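Arginase, mitochondrial (Medicago truncatula, PDB 6VSS) hydrolyses L-arginine to urea and L-ornithine with the help of two manganese ions per subunit, and also converts agmatine to putrescine. Local coordinates at residues 74-79 against 281-286; 81-86 against 314-319; 267-272 against 310-315. All coordinates share one frame; numbering follows the deposited sequence.

Contact 1: residues 74-79 against 281-286; sequences HSSFHE and VSHHEP
Ser282 meets the loop 74-79 through both its side chain and its backbone. Its CB and OG lie against His78, with Ser282 OG 3.5 Å from His78 CB and 3.0 Å from the carbonyl oxygen, His78 O. The hydroxyl is hydrogen-bonded to Asn314 ND2, on the loop after strand 305-311. The carbonyl oxygen of Ser282 comes obliquely to the phenyl ring of Phe77, 3.1 Å from CD2. The imidazole of His78 leads away from this meeting and turns back on its own loop, where ND1 bonds to the backbone N of Gly80. Both loops follow strands of the parallel sheet of the arginase fold, 63-69 and 264-269, and come together at the rim of the active site; Ser76 belongs to the L-ornithine site. Next in line, His283 reaches out with CG anti to its carbonyl carbon (chi1 -61°), which carries CE1 and NE2 to the opposing loop. CE1 lies 3.7 Å from Phe77 CB, while Ser76 OG comes up at the edge of the imidazole, 3.4 Å from CE1, and is itself hydrogen-bonded to His200. NE2 is hydrogen-bonded to a water at 2.9 Å, and the same water accepts from His78 N at 3.0 Å. With an alanine here, that water is likely to lose its imidazole partner and a gap to open beside Phe77 CB. The other ring nitrogen, ND1, bonds to the backbone O of Ser96 of a second subunit, a residue of the L-ornithine site.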
# COMPACT_ATOMS: atom_id res chain seq x y z
N HIS B 74 -18.23 -20.01 -3.97
CA HIS B 74 -17.99 -21.33 -3.33
C HIS B 74 -16.83 -21.19 -2.35
O HIS B 74 -16.53 -22.16 -1.70
CB HIS B 74 -17.79 -22.43 -4.41
CG HIS B 74 -19.07 -22.83 -5.05
ND1 HIS B 74 -20.29 -22.78 -4.37
CD2 HIS B 74 -19.37 -23.25 -6.30
CE1 HIS B 74 -21.26 -23.16 -5.16
NE2 HIS B 74 -20.73 -23.44 -6.36
N SER B 75 -16.20 -20.03 -2.28
CA SER B 75 -15.04 -19.76 -1.38
C SER B 75 -15.54 -19.67 0.07
O SER B 75 -16.67 -19.18 0.31
CB SER B 75 -14.29 -18.53 -1.79
OG SER B 75 -13.91 -18.57 -3.15
N SER B 76 -14.70 -20.08 1.00
CA SER B 76 -15.02 -20.20 2.45
C SER B 76 -14.73 -18.85 3.15
O SER B 76 -15.38 -18.58 4.17
CB SER B 76 -14.20 -21.33 3.04
OG SER B 76 -12.88 -21.31 2.50
N PHE B 77 -13.85 -18.01 2.59
CA PHE B 77 -13.33 -16.82 3.31
C PHE B 77 -13.52 -15.57 2.45
O PHE B 77 -13.96 -14.58 3.00
CB PHE B 77 -11.87 -17.08 3.71
CG PHE B 77 -11.07 -15.91 4.23
CD1 PHE B 77 -11.34 -15.36 5.48
CD2 PHE B 77 -10.04 -15.36 3.46
CE1 PHE B 77 -10.60 -14.28 5.93
CE2 PHE B 77 -9.31 -14.28 3.93
CZ PHE B 77 -9.58 -13.75 5.16
N HIS B 78 -13.13 -15.58 1.17
CA HIS B 78 -13.12 -14.37 0.31
C HIS B 78 -13.45 -14.76 -1.14
O HIS B 78 -12.83 -15.72 -1.69
CB HIS B 78 -11.79 -13.63 0.53
CG HIS B 78 -11.84 -12.23 0.03
ND1 HIS B 78 -12.07 -11.96 -1.31
CD2 HIS B 78 -11.75 -11.03 0.67
CE1 HIS B 78 -12.09 -10.64 -1.47
NE2 HIS B 78 -11.90 -10.05 -0.28
N GLU B 79 -14.40 -14.06 -1.76
CA GLU B 79 -14.91 -14.40 -3.11
C GLU B 79 -14.23 -13.62 -4.25
O GLU B 79 -14.66 -13.74 -5.36
CB GLU B 79 -16.41 -14.11 -3.13
CG GLU B 79 -17.19 -14.88 -2.08
CD GLU B 79 -18.71 -14.83 -2.15
OE1 GLU B 79 -19.25 -14.32 -3.11
OE2 GLU B 79 -19.33 -15.29 -1.22
N VAL B 281 -4.14 -13.99 -2.98
CA VAL B 281 -4.98 -15.22 -2.81
C VAL B 281 -5.88 -15.03 -1.60
O VAL B 281 -5.51 -14.21 -0.73
CB VAL B 281 -4.11 -16.49 -2.63
CG1 VAL B 281 -3.27 -16.77 -3.86
CG2 VAL B 281 -3.21 -16.42 -1.42
N SER B 282 -6.96 -15.80 -1.47
CA SER B 282 -7.83 -15.80 -0.27
C SER B 282 -7.15 -16.45 0.96
O SER B 282 -7.33 -15.92 2.06
CB SER B 282 -9.17 -16.47 -0.61
OG SER B 282 -9.88 -15.70 -1.58
N HIS B 283 -6.36 -17.51 0.80
CA HIS B 283 -5.86 -18.30 1.95
C HIS B 283 -4.35 -18.19 1.96
O HIS B 283 -3.72 -19.03 1.39
CB HIS B 283 -6.32 -19.76 1.82
CG HIS B 283 -7.80 -19.85 1.81
ND1 HIS B 283 -8.53 -19.92 2.99
CD2 HIS B 283 -8.70 -19.77 0.80
CE1 HIS B 283 -9.82 -19.94 2.70
NE2 HIS B 283 -9.96 -19.83 1.36
N HIS B 284 -3.78 -17.21 2.63
CA HIS B 284 -2.31 -17.15 2.85
C HIS B 284 -1.86 -18.39 3.68
O HIS B 284 -2.41 -18.60 4.76
CB HIS B 284 -1.92 -15.84 3.49
CG HIS B 284 -2.06 -14.67 2.61
ND1 HIS B 284 -2.46 -13.44 3.08
CD2 HIS B 284 -1.85 -14.50 1.30
CE1 HIS B 284 -2.57 -12.60 2.09
NE2 HIS B 284 -2.16 -13.21 0.99
N GLU B 285 -0.91 -19.21 3.21
CA GLU B 285 -0.36 -20.34 4.02
C GLU B 285 1.16 -20.27 3.96
O GLU B 285 1.75 -20.77 3.01
CB GLU B 285 -0.84 -21.70 3.49
CG GLU B 285 -2.34 -21.87 3.43
CD GLU B 285 -3.03 -22.07 4.77
OE1 GLU B 285 -2.30 -22.33 5.76
OE2 GLU B 285 -4.32 -21.96 4.82
N PRO B 286 1.85 -19.66 4.93
CA PRO B 286 3.31 -19.52 4.82
C PRO B 286 4.02 -20.87 4.72
O PRO B 286 3.50 -21.90 5.17
CB PRO B 286 3.72 -18.75 6.07
CG PRO B 286 2.44 -17.97 6.42
CD PRO B 286 1.30 -18.92 6.08
O HOH W 1 -11.91 -18.13 0.13

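Contact 2: residues 81-86 against 314-319; sequences SAFAPP and NPQRDT
Phe83 overlaps Pro315 with the root of its side chain and Gln316 with its ring. Its CB lies 3.8 Å from Pro315 CG, the corner of the pyrrolidine that also presses on the Phe83 carbonyl carbon. Farther out, the amide oxygen of Gln316 comes in at the ring edge, 3.4 Å from CE2. Lying in the ring plane, the oxygen faces the polarised C-H rim; the amide plane stands at 87° to the ring. Gln316 gets there because its chain runs extended beyond CG (chi2 -175°), while NE2 makes a weak hydrogen bond to Glu90 of a third subunit. Beside Phe83, Ala84 touches the same proline, CB to CD at 4.2 Å. No hydrogen bond joins the two segments directly: apolar contact and close backbones do the work. The backbones come closest at Ser81 and Asn314, CA to CA 4.1 Å, where Ser81 N rests 3.7 Å from Asn314 CG. The Asn314 amide is turned to other tasks: OD1 takes a weak bond from Gln316 N, and ND2 is held by Ser282. In the fold, the contact sets the 3-10 turn 81-83 and the start of helix 84-92 against the loop that leaves strand 305-311. Asp318 ties the far end of that loop to helix 323-339 through Thr324 and Ala325, while Pro85 and Pro86 pack on Asp118 at the end of strand 113-118.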
# COMPACT_ATOMS: atom_id res chain seq x y z
N SER B 81 -11.62 -14.08 -6.06
CA SER B 81 -11.12 -14.80 -7.27
C SER B 81 -12.18 -14.73 -8.39
O SER B 81 -11.80 -14.92 -9.51
CB SER B 81 -10.68 -16.21 -6.99
OG SER B 81 -11.81 -17.00 -6.60
N ALA B 82 -13.44 -14.34 -8.14
CA ALA B 82 -14.46 -14.15 -9.21
C ALA B 82 -13.97 -13.11 -10.24
O ALA B 82 -14.31 -13.22 -11.41
CB ALA B 82 -15.79 -13.79 -8.60
N PHE B 83 -13.08 -12.19 -9.84
CA PHE B 83 -12.67 -11.06 -10.68
C PHE B 83 -11.40 -11.43 -11.44
O PHE B 83 -10.93 -10.61 -12.25
CB PHE B 83 -12.47 -9.79 -9.83
CG PHE B 83 -13.70 -9.36 -9.08
CD1 PHE B 83 -14.84 -8.96 -9.74
CD2 PHE B 83 -13.75 -9.43 -7.70
CE1 PHE B 83 -15.99 -8.63 -9.04
CE2 PHE B 83 -14.88 -9.02 -6.99
CZ PHE B 83 -16.01 -8.65 -7.67
N ALA B 84 -10.85 -12.61 -11.17
CA ALA B 84 -9.52 -13.00 -11.68
C ALA B 84 -9.40 -13.08 -13.21
O ALA B 84 -8.41 -12.61 -13.77
CB ALA B 84 -9.08 -14.25 -10.98
N PRO B 85 -10.28 -13.76 -13.98
CA PRO B 85 -9.90 -14.09 -15.35
C PRO B 85 -9.48 -12.88 -16.21
O PRO B 85 -8.43 -12.98 -16.84
CB PRO B 85 -11.10 -14.89 -15.86
CG PRO B 85 -11.69 -15.51 -14.62
CD PRO B 85 -11.53 -14.42 -13.58
N PRO B 86 -10.22 -11.75 -16.29
CA PRO B 86 -9.85 -10.60 -17.14
C PRO B 86 -8.52 -9.97 -16.70
O PRO B 86 -7.78 -9.50 -17.56
CB PRO B 86 -10.96 -9.56 -16.91
CG PRO B 86 -12.14 -10.41 -16.49
CD PRO B 86 -11.51 -11.52 -15.66
N ASN B 314 -6.80 -13.90 -6.54
CA ASN B 314 -7.76 -12.93 -5.95
C ASN B 314 -7.16 -11.54 -6.13
O ASN B 314 -6.38 -11.06 -5.32
CB ASN B 314 -7.99 -13.31 -4.48
CG ASN B 314 -9.08 -12.48 -3.84
OD1 ASN B 314 -9.38 -11.39 -4.34
ND2 ASN B 314 -9.66 -12.98 -2.75
N PRO B 315 -7.57 -10.80 -7.17
CA PRO B 315 -7.04 -9.46 -7.40
C PRO B 315 -7.38 -8.44 -6.30
O PRO B 315 -6.66 -7.52 -6.13
CB PRO B 315 -7.67 -9.01 -8.73
CG PRO B 315 -8.70 -10.03 -9.10
CD PRO B 315 -8.55 -11.22 -8.18
N GLN B 316 -8.43 -8.67 -5.53
CA GLN B 316 -8.77 -7.82 -4.35
C GLN B 316 -7.74 -8.01 -3.25
O GLN B 316 -7.80 -7.22 -2.38
CB GLN B 316 -10.11 -8.16 -3.71
CG GLN B 316 -11.26 -7.81 -4.62
CD GLN B 316 -12.64 -7.99 -4.02
OE1 GLN B 316 -13.20 -9.07 -4.09
NE2 GLN B 316 -13.24 -6.90 -3.55
N ARG B 317 -6.92 -9.04 -3.27
CA ARG B 317 -5.93 -9.20 -2.17
C ARG B 317 -4.51 -9.07 -2.72
O ARG B 317 -3.58 -9.34 -1.99
CB ARG B 317 -6.16 -10.51 -1.43
CG ARG B 317 -7.60 -10.66 -0.97
CD ARG B 317 -7.85 -11.17 0.42
NE ARG B 317 -6.87 -12.17 0.75
CZ ARG B 317 -6.29 -12.27 1.93
NH1 ARG B 317 -6.61 -11.45 2.91
NH2 ARG B 317 -5.41 -13.22 2.12
N ASP B 318 -4.38 -8.62 -3.97
CA ASP B 318 -3.07 -8.47 -4.64
C ASP B 318 -2.38 -7.17 -4.17
O ASP B 318 -3.02 -6.35 -3.54
CB ASP B 318 -3.24 -8.49 -6.16
CG ASP B 318 -2.03 -8.94 -6.95
OD1 ASP B 318 -0.97 -9.06 -6.37
OD2 ASP B 318 -2.16 -9.13 -8.13
N THR B 319 -1.13 -6.99 -4.54
CA THR B 319 -0.44 -5.72 -4.21
C THR B 319 -0.87 -4.64 -5.22
O THR B 319 -1.47 -4.95 -6.25
CB THR B 319 1.08 -5.86 -4.16
OG1 THR B 319 1.45 -6.46 -5.39
CG2 THR B 319 1.58 -6.74 -3.05

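Contact 3: residues 267-272 against 310-315; sequences SIDVDS and VVEYNP. With MN (manganese (II) ion), chain I; MN (manganese (II) ion), chain J.
Asp269 holds CG anti to its backbone N (chi1 -179°) and Glu312 sets CG anti to its carbonyl carbon (chi1 -72°), so that the two side chains cross obliquely, with Glu312 CB 3.3 Å from Asp269 OD1; a bend at chi2 then turns the Glu312 carboxylate. Asp269 divides its two oxygens. OD2 bridges the manganese ions, at 2.1 Å from that of chain I and 2.2 Å from that of chain J, whereas OD1 accepts from the backbone N of Asp271 on its anti side, tilted 31° out of the carboxylate plane, an Asx turn that fixes the rotation of the carboxylate. Asp271 grips the manganese of chain I with both oxygens, and a water spans the two metals. Another water lies within hydrogen-bonding reach of Asp271 OD2 and, more distantly, Glu312 OE2; the other Glu312 oxygen, OE1, bonds to the backbone N of His160. In the sheet, the strands pair in parallel: Val311 N donates to Ile268 O at 2.9 Å, and Val270 N donates to Val311 O at 3.1 Å in a nearly straight bond. Ile268 and Val310 share one face, and Asp269 and Val311 the other, metal-bearing one. Just past the strand end, Val270 CG2 touches Val310 CG1 (4.1 Å) and Tyr313 CB (4.2 Å). Asp184, His186, His160 and Asp188 complete the two metal sites. Strand 264-269, helix 291-300 and strand 305-311 form a beta-alpha-beta unit, and a DxD pair at the C-terminal end of its first strand, beside a glutamate implicated in substrate binding, is characteristic of the binuclear manganese centre of arginases.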
# COMPACT_ATOMS: atom_id res chain seq x y z
N SER B 267 -4.05 -28.91 -12.62
CA SER B 267 -4.81 -27.91 -11.84
C SER B 267 -3.81 -27.12 -10.98
O SER B 267 -3.14 -27.73 -10.11
CB SER B 267 -5.83 -28.60 -11.02
OG SER B 267 -6.50 -27.66 -10.18
N ILE B 268 -3.65 -25.85 -11.23
CA ILE B 268 -2.72 -25.00 -10.42
C ILE B 268 -3.53 -24.06 -9.51
O ILE B 268 -4.16 -23.07 -10.04
CB ILE B 268 -1.74 -24.25 -11.33
CG1 ILE B 268 -1.23 -25.18 -12.45
CG2 ILE B 268 -0.65 -23.63 -10.45
CD1 ILE B 268 -0.12 -24.65 -13.30
N ASP B 269 -3.52 -24.33 -8.20
CA ASP B 269 -4.02 -23.34 -7.21
C ASP B 269 -2.87 -22.37 -6.87
O ASP B 269 -1.81 -22.81 -6.49
CB ASP B 269 -4.68 -24.07 -6.05
CG ASP B 269 -5.27 -23.16 -4.97
OD1 ASP B 269 -4.79 -22.00 -4.90
OD2 ASP B 269 -6.06 -23.66 -4.15
N VAL B 270 -3.05 -21.07 -7.17
CA VAL B 270 -2.02 -20.01 -6.96
C VAL B 270 -1.56 -20.04 -5.49
O VAL B 270 -0.39 -19.70 -5.26
CB VAL B 270 -2.55 -18.62 -7.35
CG1 VAL B 270 -1.50 -17.51 -7.10
CG2 VAL B 270 -2.99 -18.59 -8.81
N ASP B 271 -2.42 -20.46 -4.55
CA ASP B 271 -2.03 -20.51 -3.11
C ASP B 271 -1.09 -21.68 -2.84
O ASP B 271 -0.53 -21.61 -1.74
CB ASP B 271 -3.15 -20.49 -2.07
CG ASP B 271 -4.01 -21.74 -1.96
OD1 ASP B 271 -3.64 -22.80 -2.41
OD2 ASP B 271 -5.07 -21.58 -1.47
N SER B 272 -0.76 -22.53 -3.82
CA SER B 272 0.41 -23.45 -3.74
C SER B 272 1.69 -22.65 -3.50
O SER B 272 2.56 -23.12 -2.75
CB SER B 272 0.56 -24.33 -4.95
OG SER B 272 0.79 -23.60 -6.14
N VAL B 310 -5.98 -22.67 -13.82
CA VAL B 310 -5.27 -21.78 -12.89
C VAL B 310 -6.32 -21.04 -12.07
O VAL B 310 -7.07 -20.31 -12.68
CB VAL B 310 -4.31 -20.84 -13.62
CG1 VAL B 310 -3.57 -19.97 -12.61
CG2 VAL B 310 -3.34 -21.65 -14.47
N VAL B 311 -6.39 -21.33 -10.75
CA VAL B 311 -7.48 -20.93 -9.83
C VAL B 311 -6.94 -20.17 -8.63
O VAL B 311 -5.74 -20.27 -8.40
CB VAL B 311 -8.28 -22.15 -9.40
CG1 VAL B 311 -8.87 -22.81 -10.65
CG2 VAL B 311 -7.49 -23.14 -8.59
N GLU B 312 -7.86 -19.41 -8.01
CA GLU B 312 -7.73 -18.83 -6.68
C GLU B 312 -6.80 -17.59 -6.76
O GLU B 312 -6.55 -17.00 -5.69
CB GLU B 312 -7.21 -19.87 -5.67
CG GLU B 312 -8.20 -20.96 -5.27
CD GLU B 312 -9.34 -20.63 -4.33
OE1 GLU B 312 -10.38 -21.37 -4.36
OE2 GLU B 312 -9.24 -19.62 -3.61
N TYR B 313 -6.43 -17.07 -7.95
CA TYR B 313 -5.92 -15.68 -8.01
C TYR B 313 -7.08 -14.77 -7.53
O TYR B 313 -8.18 -14.87 -8.06
CB TYR B 313 -5.41 -15.22 -9.38
CG TYR B 313 -5.12 -13.75 -9.44
CD1 TYR B 313 -4.42 -13.12 -8.42
CD2 TYR B 313 -5.53 -12.95 -10.50
CE1 TYR B 313 -4.13 -11.76 -8.46
CE2 TYR B 313 -5.29 -11.58 -10.53
CZ TYR B 313 -4.56 -10.99 -9.53
OH TYR B 313 -4.26 -9.64 -9.59
N ASN B 314 -6.80 -13.90 -6.54
CA ASN B 314 -7.76 -12.93 -5.95
C ASN B 314 -7.16 -11.54 -6.13
O ASN B 314 -6.38 -11.06 -5.32
CB ASN B 314 -7.99 -13.31 -4.48
CG ASN B 314 -9.08 -12.48 -3.84
OD1 ASN B 314 -9.38 -11.39 -4.34
ND2 ASN B 314 -9.66 -12.98 -2.75
N PRO B 315 -7.57 -10.80 -7.17
CA PRO B 315 -7.04 -9.46 -7.40
C PRO B 315 -7.38 -8.44 -6.30
O PRO B 315 -6.66 -7.52 -6.13
CB PRO B 315 -7.67 -9.01 -8.73
CG PRO B 315 -8.70 -10.03 -9.10
CD PRO B 315 -8.55 -11.22 -8.18
MN MN I . -5.73 -23.64 -2.05
MN MN J . -7.43 -25.42 -3.96
O HOH W 2 -6.60 -19.13 -1.75
O HOH W 3 -7.45 -24.95 -1.96

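Contact 3 carries metal ligands of the active site, and contacts 1 and 2 lie beside it, with the centres of all three about 10 or 11 Å apart. Asn314 and Pro315 belong to both contact 2 and contact 3, so the loop after strand 305-311 runs from the metal centre into the packing against 81-86. Tyr313 OH reaches Asp318 OD2 at 2.6 Å within that loop. Contact 2 joins contact 1 through Arg317 NE, 2.9 Å from Val281 O. Val281 CG1 also packs on Val270 CG1 at 3.8 Å, linking 281-286 to contact 3. The side chain of His283 in contact 1 comes about 6 Å from a manganese ion, that of Ser81 in contact 2 about 10 Å.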